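Local atomic coordinates of bradyzoite pseudokinase 1 (Toxoplasma gondii, PDB entry 6M7Z), a protein that regulates the membrane ultrastructure of the Toxoplasma parasitophorous vacuole as a divergent member of the protein kinase fold that lacks the glycine-rich loop. Residues Ser19-Leu24 and Glu115-Phe120; Pro25-Ser30 and Leu121-His126; Ala151-Ala156 and Val239-Leu244; Arg168-Asn173 and Tyr235-Ala240. All blocks are in the same frame, centred on the assembly; numbering follows the deposited sequence.

Contact 1 (Ser19-Leu24 and Glu115-Phe120); sequences SYLKEL and EYRGAF
Leu24, which follows helix 14-23, passes the edge strand 114-117 with its CA atom 5.7 Å from that of Tyr116. Arg117 does most of the work across this gap. Its CG stands anti to the backbone N (chi1 162°), and a bend at chi3 (60°) then swings the guanidinium in among the backbone carbonyls at the C-terminal end of the helix. Arg117 NH2 donates to Lys22 O at 3.2 Å, with that oxygen tilted 28° out of the guanidinium plane, and also reaches Leu24 O in a weak bond of 3.3 Å. Arg117 NE gives a further weak bond to Leu21 O at 3.1 Å, this acceptor lying at the edge of the guanidinium. The aliphatic part of the arginine packs as well: Arg117 CD lies 3.8 Å from Leu21 CD1, the two side chains crossing nearly at right angles, while Arg117 CB meets Leu24 CB at 3.9 Å. Glu115, whose carboxylate is taken by Ser112 and Arg99, offers only its aliphatic part to Leu24. Asp26 adds a long, weak ion pair to Arg117. Three carbonyl oxygens thus share one positive group, which would be expected to offset the partial negative charge at this helix end, though two of the three bonds are weak.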
loop_
_atom_site.group_PDB
_atom_site.type_symbol
_atom_site.label_atom_id
_atom_site.label_comp_id
_atom_site.label_asym_id
_atom_site.label_seq_id
_atom_site.Cartn_x
_atom_site.Cartn_y
_atom_site.Cartn_z
ATOM N N SER A 19 -10.169 -23.160 -6.829
ATOM C CA SER A 19 -9.005 -24.040 -6.727
ATOM C C SER A 19 -7.874 -23.307 -5.997
ATOM O O SER A 19 -7.258 -23.867 -5.093
ATOM C CB SER A 19 -8.553 -24.537 -8.080
ATOM O OG SER A 19 -9.208 -25.763 -8.404
ATOM N N TYR A 20 -7.634 -22.043 -6.369
ATOM C CA TYR A 20 -6.546 -21.281 -5.776
ATOM C C TYR A 20 -6.787 -21.059 -4.281
ATOM O O TYR A 20 -5.853 -21.103 -3.490
ATOM C CB TYR A 20 -6.314 -19.941 -6.465
ATOM C CG TYR A 20 -4.956 -19.381 -6.122
ATOM C CD1 TYR A 20 -3.822 -19.778 -6.815
ATOM C CD2 TYR A 20 -4.800 -18.487 -5.074
ATOM C CE1 TYR A 20 -2.572 -19.276 -6.497
ATOM C CE2 TYR A 20 -3.564 -17.953 -4.764
ATOM C CZ TYR A 20 -2.441 -18.361 -5.469
ATOM O OH TYR A 20 -1.197 -17.867 -5.177
ATOM N N LEU A 21 -8.044 -20.817 -3.904
ATOM C CA LEU A 21 -8.403 -20.657 -2.507
ATOM C C LEU A 21 -7.986 -21.900 -1.710
ATOM O O LEU A 21 -7.383 -21.775 -0.643
ATOM C CB LEU A 21 -9.909 -20.386 -2.410
ATOM C CG LEU A 21 -10.499 -20.422 -1.006
ATOM C CD1 LEU A 21 -9.934 -19.309 -0.154
ATOM C CD2 LEU A 21 -12.010 -20.324 -1.085
ATOM N N LYS A 22 -8.260 -23.081 -2.268
ATOM C CA LYS A 22 -7.955 -24.366 -1.615
ATOM C C LYS A 22 -6.439 -24.589 -1.493
ATOM O O LYS A 22 -5.993 -25.212 -0.560
ATOM C CB LYS A 22 -8.661 -25.506 -2.352
ATOM C CG LYS A 22 -10.156 -25.573 -2.056
ATOM C CD LYS A 22 -10.934 -26.633 -2.802
ATOM C CE LYS A 22 -12.202 -27.026 -2.067
ATOM N NZ LYS A 22 -13.313 -27.374 -2.986
ATOM N N GLU A 23 -5.660 -24.041 -2.424
ATOM C CA GLU A 23 -4.193 -24.164 -2.436
ATOM C C GLU A 23 -3.520 -23.330 -1.333
ATOM O O GLU A 23 -2.356 -23.546 -1.060
ATOM C CB GLU A 23 -3.629 -23.758 -3.803
ATOM C CG GLU A 23 -3.760 -24.877 -4.838
ATOM C CD GLU A 23 -3.000 -24.725 -6.141
ATOM O OE1 GLU A 23 -2.751 -23.584 -6.563
ATOM O OE2 GLU A 23 -2.668 -25.764 -6.727
ATOM N N LEU A 24 -4.205 -22.336 -0.752
ATOM C CA LEU A 24 -3.597 -21.495 0.303
ATOM C C LEU A 24 -3.373 -22.332 1.554
ATOM O O LEU A 24 -4.244 -23.100 1.939
ATOM C CB LEU A 24 -4.504 -20.319 0.662
ATOM C CG LEU A 24 -4.563 -19.181 -0.344
ATOM C CD1 LEU A 24 -5.554 -18.125 0.127
ATOM C CD2 LEU A 24 -3.170 -18.609 -0.605
ATOM N N GLU A 115 0.360 -15.399 3.458
ATOM C CA GLU A 115 -1.069 -15.480 3.138
ATOM C C GLU A 115 -1.587 -16.846 3.596
ATOM O O GLU A 115 -0.966 -17.850 3.335
ATOM C CB GLU A 115 -1.309 -15.287 1.638
ATOM C CG GLU A 115 -0.484 -14.166 1.018
ATOM C CD GLU A 115 0.998 -14.459 0.778
ATOM O OE1 GLU A 115 1.364 -15.655 0.610
ATOM O OE2 GLU A 115 1.788 -13.501 0.737
ATOM N N TYR A 116 -2.738 -16.859 4.274
ATOM C CA TYR A 116 -3.305 -18.081 4.836
ATOM C C TYR A 116 -4.825 -18.097 4.654
ATOM O O TYR A 116 -5.438 -17.097 4.364
ATOM C CB TYR A 116 -2.924 -18.227 6.310
ATOM C CG TYR A 116 -1.439 -18.243 6.546
ATOM C CD1 TYR A 116 -0.731 -17.059 6.667
ATOM C CD2 TYR A 116 -0.727 -19.439 6.578
ATOM C CE1 TYR A 116 0.641 -17.050 6.852
ATOM C CE2 TYR A 116 0.643 -19.451 6.803
ATOM C CZ TYR A 116 1.332 -18.252 6.935
ATOM O OH TYR A 116 2.685 -18.262 7.140
ATOM N N ARG A 117 -5.398 -19.287 4.817
ATOM C CA ARG A 117 -6.813 -19.545 4.782
ATOM C C ARG A 117 -7.172 -20.250 6.090
ATOM O O ARG A 117 -6.487 -21.157 6.505
ATOM C CB ARG A 117 -7.151 -20.410 3.568
ATOM C CG ARG A 117 -8.503 -21.096 3.646
ATOM C CD ARG A 117 -8.885 -21.890 2.418
ATOM N NE ARG A 117 -7.895 -22.924 2.186
ATOM C CZ ARG A 117 -7.823 -24.067 2.861
ATOM N NH1 ARG A 117 -8.664 -24.312 3.848
ATOM N NH2 ARG A 117 -6.912 -24.967 2.546
ATOM N N GLY A 118 -8.221 -19.774 6.766
ATOM C CA GLY A 118 -8.873 -20.503 7.832
ATOM C C GLY A 118 -10.123 -21.169 7.311
ATOM O O GLY A 118 -10.275 -21.310 6.119
ATOM N N ALA A 119 -11.034 -21.536 8.210
ATOM C CA ALA A 119 -12.321 -22.140 7.808
ATOM C C ALA A 119 -13.195 -21.133 7.038
ATOM O O ALA A 119 -13.810 -21.512 6.072
ATOM C CB ALA A 119 -13.032 -22.677 9.023
ATOM N N PHE A 120 -13.265 -19.872 7.478
ATOM C CA PHE A 120 -14.198 -18.877 6.858
ATOM C C PHE A 120 -13.517 -17.549 6.475
ATOM O O PHE A 120 -14.199 -16.676 5.943
ATOM C CB PHE A 120 -15.366 -18.571 7.802
ATOM C CG PHE A 120 -15.811 -19.747 8.630
ATOM C CD1 PHE A 120 -16.534 -20.791 8.056
ATOM C CD2 PHE A 120 -15.489 -19.818 9.979
ATOM C CE1 PHE A 120 -16.947 -21.876 8.819
ATOM C CE2 PHE A 120 -15.898 -20.906 10.741
ATOM C CZ PHE A 120 -16.634 -21.928 10.163
#

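Contact 2 (Pro25-Ser30 and Leu121-His126); sequences PDIDES and LTYIFH
Tyr123 OH donates to Glu29 OE2 over 2.6 Å, the one hydrogen bond that joins the loop residues Pro25-Ser30 to strand 121-127. The carboxylate oxygen lies in the plane of the phenol ring, at its edge, and receives the proton on its anti lone pair; carboxylate and ring planes stand 73° apart. Because OE1 accepts the backbone N of Ala119, both oxygens of Glu29 are engaged, which fixes the rotation of the group and would be expected to favour its charged form. Glu29 comes to the phenol on a chain that is extended beyond CG (chi2 175°). Leu121 CD1 lies 4.2 Å from Glu29 OE2, an apolar neighbour to the same oxygen.

The apolar part belongs to Ile27, whose two branches serve different rings. Ile27 CG2 approaches Tyr123 CE1 obliquely at 3.7 Å. The longer branch, extended at chi2 (171°), carries Ile27 CD1 to the edge of the Phe125 ring, 3.9 Å from Phe125 CZ.

Leu121, Tyr123 and Phe125 occupy one face of the strand, where helix 33-39 also packs, with Leu35 against Glu29 and Leu121 and Ile34 against Phe125. Thr122 and Ile124 turn to the other face and meet helix 88-101, while in the sheet the strand lies between strands 76-82 and 114-117.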
loop_
_atom_site.group_PDB
_atom_site.type_symbol
_atom_site.label_atom_id
_atom_site.label_comp_id
_atom_site.label_asym_id
_atom_site.label_seq_id
_atom_site.Cartn_x
_atom_site.Cartn_y
_atom_site.Cartn_z
ATOM N N PRO A 25 -2.225 -22.167 2.247
ATOM C CA PRO A 25 -1.951 -22.933 3.463
ATOM C C PRO A 25 -2.848 -22.561 4.649
ATOM O O PRO A 25 -3.296 -21.420 4.751
ATOM C CB PRO A 25 -0.481 -22.607 3.769
ATOM C CG PRO A 25 -0.250 -21.262 3.119
ATOM C CD PRO A 25 -1.129 -21.259 1.886
ATOM N N ASP A 26 -3.094 -23.544 5.524
ATOM C CA ASP A 26 -3.909 -23.380 6.706
ATOM C C ASP A 26 -3.180 -22.514 7.737
ATOM O O ASP A 26 -1.961 -22.459 7.788
ATOM C CB ASP A 26 -4.243 -24.717 7.365
ATOM C CG ASP A 26 -5.293 -25.540 6.639
ATOM O OD1 ASP A 26 -5.908 -25.044 5.677
ATOM O OD2 ASP A 26 -5.522 -26.678 7.074
ATOM N N ILE A 27 -3.988 -21.860 8.573
ATOM C CA ILE A 27 -3.580 -21.256 9.805
ATOM C C ILE A 27 -4.491 -21.848 10.883
ATOM O O ILE A 27 -5.660 -22.177 10.592
ATOM C CB ILE A 27 -3.681 -19.721 9.715
ATOM C CG1 ILE A 27 -3.204 -19.028 10.993
ATOM C CG2 ILE A 27 -5.092 -19.271 9.361
ATOM C CD1 ILE A 27 -3.091 -17.504 10.830
ATOM N N ASP A 28 -3.952 -21.995 12.098
ATOM C CA ASP A 28 -4.681 -22.565 13.226
ATOM C C ASP A 28 -5.335 -21.423 14.006
ATOM O O ASP A 28 -4.629 -20.645 14.678
ATOM C CB ASP A 28 -3.768 -23.416 14.115
ATOM C CG ASP A 28 -4.492 -24.272 15.144
ATOM O OD1 ASP A 28 -5.737 -24.120 15.296
ATOM O OD2 ASP A 28 -3.804 -25.085 15.788
ATOM N N GLU A 29 -6.675 -21.352 13.893
ATOM C CA GLU A 29 -7.485 -20.216 14.353
ATOM C C GLU A 29 -7.788 -20.326 15.853
ATOM O O GLU A 29 -8.086 -19.292 16.491
ATOM C CB GLU A 29 -8.755 -20.104 13.509
ATOM C CG GLU A 29 -8.471 -19.610 12.102
ATOM C CD GLU A 29 -9.677 -19.593 11.168
ATOM O OE1 GLU A 29 -10.346 -20.644 11.017
ATOM O OE2 GLU A 29 -9.949 -18.533 10.591
ATOM N N SER A 30 -7.698 -21.545 16.410
ATOM C CA SER A 30 -7.892 -21.770 17.867
ATOM C C SER A 30 -6.676 -21.289 18.677
ATOM O O SER A 30 -6.773 -21.116 19.876
ATOM C CB SER A 30 -8.201 -23.215 18.168
ATOM O OG SER A 30 -7.242 -24.066 17.564
ATOM N N LEU A 121 -12.208 -17.404 6.738
ATOM C CA LEU A 121 -11.479 -16.174 6.475
ATOM C C LEU A 121 -10.222 -16.467 5.661
ATOM O O LEU A 121 -9.621 -17.506 5.837
ATOM C CB LEU A 121 -11.068 -15.537 7.808
ATOM C CG LEU A 121 -12.207 -15.170 8.758
ATOM C CD1 LEU A 121 -11.661 -14.745 10.105
ATOM C CD2 LEU A 121 -13.095 -14.076 8.160
ATOM N N THR A 122 -9.810 -15.517 4.811
ATOM C CA THR A 122 -8.431 -15.466 4.322
ATOM C C THR A 122 -7.667 -14.378 5.088
ATOM O O THR A 122 -8.291 -13.411 5.571
ATOM C CB THR A 122 -8.378 -15.194 2.816
ATOM O OG1 THR A 122 -8.958 -13.904 2.551
ATOM C CG2 THR A 122 -9.097 -16.259 2.013
ATOM N N TYR A 123 -6.341 -14.546 5.194
ATOM C CA TYR A 123 -5.474 -13.672 5.956
ATOM C C TYR A 123 -4.270 -13.245 5.097
ATOM O O TYR A 123 -3.707 -14.055 4.367
ATOM C CB TYR A 123 -4.911 -14.362 7.196
ATOM C CG TYR A 123 -5.903 -14.878 8.201
ATOM C CD1 TYR A 123 -6.648 -16.019 7.954
ATOM C CD2 TYR A 123 -6.032 -14.284 9.433
ATOM C CE1 TYR A 123 -7.543 -16.518 8.883
ATOM C CE2 TYR A 123 -6.926 -14.764 10.380
ATOM C CZ TYR A 123 -7.667 -15.899 10.113
ATOM O OH TYR A 123 -8.546 -16.382 11.040
ATOM N N ILE A 124 -3.885 -11.971 5.192
ATOM C CA ILE A 124 -2.618 -11.476 4.727
ATOM C C ILE A 124 -1.959 -10.742 5.894
ATOM O O ILE A 124 -2.554 -9.837 6.461
ATOM C CB ILE A 124 -2.750 -10.518 3.525
ATOM C CG1 ILE A 124 -3.455 -11.164 2.343
ATOM C CG2 ILE A 124 -1.376 -9.965 3.119
ATOM C CD1 ILE A 124 -3.535 -10.253 1.138
ATOM N N PHE A 125 -0.727 -11.119 6.217
ATOM C CA PHE A 125 0.016 -10.462 7.258
ATOM C C PHE A 125 0.939 -9.415 6.613
ATOM O O PHE A 125 1.489 -9.615 5.526
ATOM C CB PHE A 125 0.721 -11.507 8.120
ATOM C CG PHE A 125 -0.222 -12.321 8.976
ATOM C CD1 PHE A 125 -0.835 -13.460 8.481
ATOM C CD2 PHE A 125 -0.532 -11.920 10.269
ATOM C CE1 PHE A 125 -1.736 -14.178 9.257
ATOM C CE2 PHE A 125 -1.438 -12.636 11.039
ATOM C CZ PHE A 125 -2.035 -13.774 10.538
ATOM N N HIS A 126 1.055 -8.268 7.285
ATOM C CA HIS A 126 1.922 -7.172 6.899
ATOM C C HIS A 126 2.740 -6.742 8.105
ATOM O O HIS A 126 2.321 -6.946 9.236
ATOM C CB HIS A 126 1.114 -5.963 6.403
ATOM C CG HIS A 126 0.340 -6.213 5.162
ATOM N ND1 HIS A 126 0.950 -6.501 3.969
ATOM C CD2 HIS A 126 -0.988 -6.197 4.930
ATOM C CE1 HIS A 126 0.020 -6.671 3.041
ATOM N NE2 HIS A 126 -1.181 -6.508 3.613
#

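Contact 3 (Ala151-Ala156 and Val239-Leu244); sequences ANMVAA and VAFRNL. With EDO (1,2-ethanediol), chain G.
A Met-aromatic contact between Met153 and Phe241 joins two long helices of the kinase C-lobe, 146-161 and 230-248, which correspond to alphaE and alphaF. Their segments run nearly antiparallel, at 164°, with axes 11.9 Å apart, a spacing bridged by these two long side chains sliding past each other in opposite directions. Met153 SD lies in the plane of the ring, at its edge, 5.2 Å from the centroid of Phe241. The thioether is bent at chi3 (71°), and its methyl makes the closest approach: Met153 CE sits 3.4 Å from Phe241 CE1, oblique to the ring. Val154 meets the rim further round, its CG2 3.8 Å from Phe241 CZ in the ring plane, the two side chains crossing at about a right angle. Two further apolar groups touch the methionine: Ala240 CB, 4.4 Å from Met153 CE, and Leu244 CD2, 4.4 Å from Met153 SD. On another side of helix 230-248, Asn243 OD1 accepts a hydrogen bond from O2 of an ethanediol, probably a crystallisation additive. Helix 263-276 packs on Phe241 through Leu269, Ser273 and Met276, helix 287-291 on Val154, and helix 301-306 on Ala151, so that the pair lies inside a bundle of helices.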
loop_
_atom_site.group_PDB
_atom_site.type_symbol
_atom_site.label_atom_id
_atom_site.label_comp_id
_atom_site.label_asym_id
_atom_site.label_seq_id
_atom_site.Cartn_x
_atom_site.Cartn_y
_atom_site.Cartn_z
ATOM N N ALA A 151 8.172 12.454 -4.441
ATOM C CA ALA A 151 9.012 11.672 -5.347
ATOM C C ALA A 151 8.883 10.173 -5.002
ATOM O O ALA A 151 8.798 9.341 -5.898
ATOM C CB ALA A 151 10.443 12.148 -5.270
ATOM N N ASN A 152 8.875 9.867 -3.696
ATOM C CA ASN A 152 8.673 8.511 -3.146
ATOM C C ASN A 152 7.336 7.948 -3.677
ATOM O O ASN A 152 7.255 6.796 -4.121
ATOM C CB ASN A 152 8.795 8.561 -1.615
ATOM C CG ASN A 152 8.957 7.212 -0.928
ATOM O OD1 ASN A 152 8.357 6.216 -1.333
ATOM N ND2 ASN A 152 9.743 7.172 0.143
ATOM N N MET A 153 6.299 8.800 -3.698
ATOM C CA MET A 153 4.966 8.388 -4.089
ATOM C C MET A 153 4.901 8.095 -5.595
ATOM O O MET A 153 4.353 7.044 -5.993
ATOM C CB MET A 153 3.922 9.442 -3.707
ATOM C CG MET A 153 3.541 9.410 -2.228
ATOM S SD MET A 153 2.861 10.962 -1.587
ATOM C CE MET A 153 1.270 10.975 -2.409
ATOM N N VAL A 154 5.461 8.992 -6.418
ATOM C CA VAL A 154 5.526 8.803 -7.882
ATOM C C VAL A 154 6.314 7.524 -8.201
ATOM O O VAL A 154 5.915 6.740 -9.048
ATOM C CB VAL A 154 6.161 10.012 -8.603
ATOM C CG1 VAL A 154 6.313 9.772 -10.093
ATOM C CG2 VAL A 154 5.394 11.293 -8.397
ATOM N N ALA A 155 7.453 7.344 -7.531
ATOM C CA ALA A 155 8.335 6.211 -7.785
ATOM C C ALA A 155 7.596 4.906 -7.481
ATOM O O ALA A 155 7.744 3.928 -8.199
ATOM C CB ALA A 155 9.597 6.319 -6.958
ATOM N N ALA A 156 6.827 4.912 -6.387
ATOM C CA ALA A 156 6.122 3.722 -5.927
ATOM C C ALA A 156 5.094 3.303 -6.990
ATOM O O ALA A 156 5.014 2.119 -7.359
ATOM C CB ALA A 156 5.487 3.985 -4.594
ATOM N N VAL A 239 -4.730 14.181 -7.240
ATOM C CA VAL A 239 -5.690 14.502 -6.193
ATOM C C VAL A 239 -5.042 14.289 -4.823
ATOM O O VAL A 239 -5.273 15.063 -3.904
ATOM C CB VAL A 239 -6.997 13.691 -6.350
ATOM C CG1 VAL A 239 -7.876 13.761 -5.106
ATOM C CG2 VAL A 239 -7.760 14.119 -7.581
ATOM N N ALA A 240 -4.232 13.239 -4.690
ATOM C CA ALA A 240 -3.553 12.971 -3.426
ATOM C C ALA A 240 -2.543 14.087 -3.108
ATOM O O ALA A 240 -2.373 14.469 -1.950
ATOM C CB ALA A 240 -2.910 11.603 -3.466
ATOM N N PHE A 241 -1.864 14.589 -4.136
ATOM C CA PHE A 241 -0.909 15.677 -3.970
ATOM C C PHE A 241 -1.635 16.955 -3.549
ATOM O O PHE A 241 -1.163 17.683 -2.664
ATOM C CB PHE A 241 -0.101 15.906 -5.246
ATOM C CG PHE A 241 0.975 14.883 -5.518
ATOM C CD1 PHE A 241 1.471 14.065 -4.526
ATOM C CD2 PHE A 241 1.522 14.773 -6.790
ATOM C CE1 PHE A 241 2.421 13.108 -4.813
ATOM C CE2 PHE A 241 2.498 13.830 -7.069
ATOM C CZ PHE A 241 2.946 13.008 -6.074
ATOM N N ARG A 242 -2.793 17.203 -4.162
ATOM C CA ARG A 242 -3.615 18.340 -3.797
ATOM C C ARG A 242 -4.008 18.221 -2.317
ATOM O O ARG A 242 -3.950 19.204 -1.578
ATOM C CB ARG A 242 -4.830 18.434 -4.721
ATOM C CG ARG A 242 -5.753 19.600 -4.417
ATOM C CD ARG A 242 -5.093 20.973 -4.313
ATOM N NE ARG A 242 -4.377 21.369 -5.522
ATOM C CZ ARG A 242 -4.963 21.761 -6.662
ATOM N NH1 ARG A 242 -6.281 21.798 -6.757
ATOM N NH2 ARG A 242 -4.215 22.076 -7.707
ATOM N N ASN A 243 -4.394 17.009 -1.899
ATOM C CA ASN A 243 -4.782 16.703 -0.534
ATOM C C ASN A 243 -3.614 17.035 0.393
ATOM O O ASN A 243 -3.797 17.657 1.446
ATOM C CB ASN A 243 -5.277 15.256 -0.438
ATOM C CG ASN A 243 -5.924 14.865 0.872
ATOM O OD1 ASN A 243 -6.002 15.650 1.811
ATOM N ND2 ASN A 243 -6.339 13.619 0.963
ATOM N N LEU A 244 -2.408 16.635 -0.029
ATOM C CA LEU A 244 -1.182 16.834 0.730
ATOM C C LEU A 244 -0.928 18.341 0.938
ATOM O O LEU A 244 -0.686 18.794 2.070
ATOM C CB LEU A 244 -0.068 16.141 -0.052
ATOM C CG LEU A 244 1.340 16.086 0.527
ATOM C CD1 LEU A 244 1.330 15.748 1.988
ATOM C CD2 LEU A 244 2.136 15.040 -0.238
HETATM C C1 EDO G . -6.290 12.628 4.595
HETATM O O1 EDO G . -6.332 11.453 3.781
HETATM C C2 EDO G . -7.482 13.500 4.242
HETATM O O2 EDO G . -7.172 14.865 4.525
#

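Contact 4 (Arg168-Asn173 and Tyr235-Ala240); sequences RSIELN and YSLGVA
Ile170 and Ser236 are linked by water as well as by direct packing. One water donates to both backbone carbonyls, Ile170 O at 2.6 Å and Ser236 O at 2.8 Å; the latter oxygen also takes the helical bond from Ala240 N, so it accepts twice. A second water lies 2.9 Å from Ser236 OG and accepts weakly from the backbone N of Ile170, while OG is bonded in addition to Ser232 O one helical turn back. No direct hydrogen bond spans the two segments, and the waters take that part.

The van der Waals contacts are made at close range to the helix backbone. Ile170 CB meets Ser236 CB at 3.9 Å. With CG1 placed beside the backbone N (chi1 -72°), the CG2 branch of Ile170 settles 3.9 Å from Leu237 CA and 4.2 Å from Leu237 CD1. Further along, the methyl of Ala240 faces the loop backbone, its CB 3.9 Å from Leu172 N, and Leu172 CG lies 3.6 Å from Ala240 O.

Asp233 of the same helix holds the backbone N of Arg168. The loop is the equivalent of the kinase catalytic loop, resting on the helix that corresponds to alphaF, here in divergent form: the His-Arg-Asp motif reads His167-Arg168-Ser169, with Ser169 at the position of the usual aspartate.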
loop_
_atom_site.group_PDB
_atom_site.type_symbol
_atom_site.label_atom_id
_atom_site.label_comp_id
_atom_site.label_asym_id
_atom_site.label_seq_id
_atom_site.Cartn_x
_atom_site.Cartn_y
_atom_site.Cartn_z
ATOM N N ARG A 168 -5.627 1.879 -9.344
ATOM C CA ARG A 168 -7.068 2.162 -9.562
ATOM C C ARG A 168 -7.752 2.807 -8.349
ATOM O O ARG A 168 -8.862 3.229 -8.521
ATOM C CB ARG A 168 -7.843 0.919 -10.019
ATOM C CG ARG A 168 -7.320 0.311 -11.318
ATOM C CD ARG A 168 -8.327 -0.607 -12.000
ATOM N NE ARG A 168 -8.656 -1.753 -11.149
ATOM C CZ ARG A 168 -9.864 -2.312 -11.046
ATOM N NH1 ARG A 168 -10.806 -2.041 -11.948
ATOM N NH2 ARG A 168 -10.125 -3.087 -10.008
ATOM N N SER A 169 -7.119 2.938 -7.173
ATOM C CA SER A 169 -7.781 3.585 -6.017
ATOM C C SER A 169 -6.792 4.406 -5.165
ATOM O O SER A 169 -6.874 4.416 -3.943
ATOM C CB SER A 169 -8.510 2.547 -5.190
ATOM O OG SER A 169 -7.624 1.590 -4.608
ATOM N N ILE A 170 -5.885 5.134 -5.818
ATOM C CA ILE A 170 -4.862 5.862 -5.100
ATOM C C ILE A 170 -5.481 7.022 -4.313
ATOM O O ILE A 170 -6.285 7.794 -4.830
ATOM C CB ILE A 170 -3.759 6.364 -6.047
ATOM C CG1 ILE A 170 -2.891 5.203 -6.535
ATOM C CG2 ILE A 170 -2.904 7.445 -5.386
ATOM C CD1 ILE A 170 -2.278 5.493 -7.900
ATOM N N GLU A 171 -5.047 7.119 -3.051
ATOM C CA GLU A 171 -5.260 8.255 -2.174
ATOM C C GLU A 171 -4.057 8.348 -1.228
ATOM O O GLU A 171 -3.238 7.451 -1.185
ATOM C CB GLU A 171 -6.607 8.146 -1.460
ATOM C CG GLU A 171 -6.778 6.913 -0.594
ATOM C CD GLU A 171 -8.102 6.769 0.151
ATOM O OE1 GLU A 171 -8.248 7.432 1.177
ATOM O OE2 GLU A 171 -8.990 6.002 -0.306
ATOM N N LEU A 172 -3.958 9.429 -0.459
ATOM C CA LEU A 172 -2.868 9.563 0.483
ATOM C C LEU A 172 -2.754 8.339 1.380
ATOM O O LEU A 172 -1.646 7.899 1.675
ATOM C CB LEU A 172 -3.045 10.821 1.329
ATOM C CG LEU A 172 -2.470 12.085 0.701
ATOM C CD1 LEU A 172 -2.684 13.245 1.642
ATOM C CD2 LEU A 172 -0.994 11.928 0.391
ATOM N N ASN A 173 -3.887 7.800 1.824
ATOM C CA ASN A 173 -3.885 6.665 2.787
ATOM C C ASN A 173 -3.564 5.334 2.085
ATOM O O ASN A 173 -3.474 4.312 2.760
ATOM C CB ASN A 173 -5.184 6.596 3.593
ATOM C CG ASN A 173 -5.241 7.602 4.730
ATOM O OD1 ASN A 173 -4.227 8.161 5.166
ATOM N ND2 ASN A 173 -6.443 7.841 5.225
ATOM N N TYR A 235 -4.200 11.025 -12.485
ATOM C CA TYR A 235 -5.246 11.893 -11.943
ATOM C C TYR A 235 -5.356 11.679 -10.419
ATOM O O TYR A 235 -5.274 12.635 -9.646
ATOM C CB TYR A 235 -6.586 11.652 -12.654
ATOM C CG TYR A 235 -7.704 12.503 -12.103
ATOM C CD1 TYR A 235 -7.956 13.771 -12.600
ATOM C CD2 TYR A 235 -8.482 12.058 -11.042
ATOM C CE1 TYR A 235 -8.966 14.565 -12.078
ATOM C CE2 TYR A 235 -9.482 12.844 -10.503
ATOM C CZ TYR A 235 -9.717 14.108 -11.010
ATOM O OH TYR A 235 -10.695 14.875 -10.447
ATOM N N SER A 236 -5.519 10.419 -10.001
ATOM C CA SER A 236 -5.732 10.060 -8.582
ATOM C C SER A 236 -4.545 10.505 -7.726
ATOM O O SER A 236 -4.728 10.962 -6.614
ATOM C CB SER A 236 -5.959 8.571 -8.408
ATOM O OG SER A 236 -7.143 8.161 -9.069
ATOM N N LEU A 237 -3.328 10.327 -8.238
ATOM C CA LEU A 237 -2.138 10.693 -7.496
ATOM C C LEU A 237 -2.062 12.225 -7.405
ATOM O O LEU A 237 -1.591 12.784 -6.402
ATOM C CB LEU A 237 -0.902 10.111 -8.176
ATOM C CG LEU A 237 0.413 10.438 -7.473
ATOM C CD1 LEU A 237 0.447 9.812 -6.086
ATOM C CD2 LEU A 237 1.593 9.968 -8.293
ATOM N N GLY A 238 -2.521 12.900 -8.464
ATOM C CA GLY A 238 -2.654 14.346 -8.483
ATOM C C GLY A 238 -3.571 14.834 -7.378
ATOM O O GLY A 238 -3.213 15.755 -6.641
ATOM N N VAL A 239 -4.730 14.181 -7.240
ATOM C CA VAL A 239 -5.690 14.502 -6.193
ATOM C C VAL A 239 -5.042 14.289 -4.823
ATOM O O VAL A 239 -5.273 15.063 -3.904
ATOM C CB VAL A 239 -6.997 13.691 -6.350
ATOM C CG1 VAL A 239 -7.876 13.761 -5.106
ATOM C CG2 VAL A 239 -7.760 14.119 -7.581
ATOM N N ALA A 240 -4.232 13.239 -4.690
ATOM C CA ALA A 240 -3.553 12.971 -3.426
ATOM C C ALA A 240 -2.543 14.087 -3.108
ATOM O O ALA A 240 -2.373 14.469 -1.950
ATOM C CB ALA A 240 -2.910 11.603 -3.466
HETATM O O HOH W 1 -6.804 10.302 -4.861
HETATM O O HOH W 2 -6.018 5.530 -9.093
#

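How the contacts relate
The four contacts fall into two pairs, one in each lobe of the kinase fold, on opposite sides of the chain's centre. Contacts 1 and 2, with centres 8 Å apart, use the adjacent antiparallel strands 114-117 and 121-127; their segments alternate along the chain, so the N-terminal helix meets edge strand 114-117 and the loop after it meets side chains of the inner strand 121-127. Contacts 3 and 4, 7 Å apart between centres, come later and share helix 230-248, including Val239 and Ala240, with Leu172 packing against Met153 where they join. Contacts 1 and 3 lie 34 Å apart between centres, and even contacts 2 and 4 keep nearest atoms about 11 Å apart. The two pairs thus pack within separate lobes.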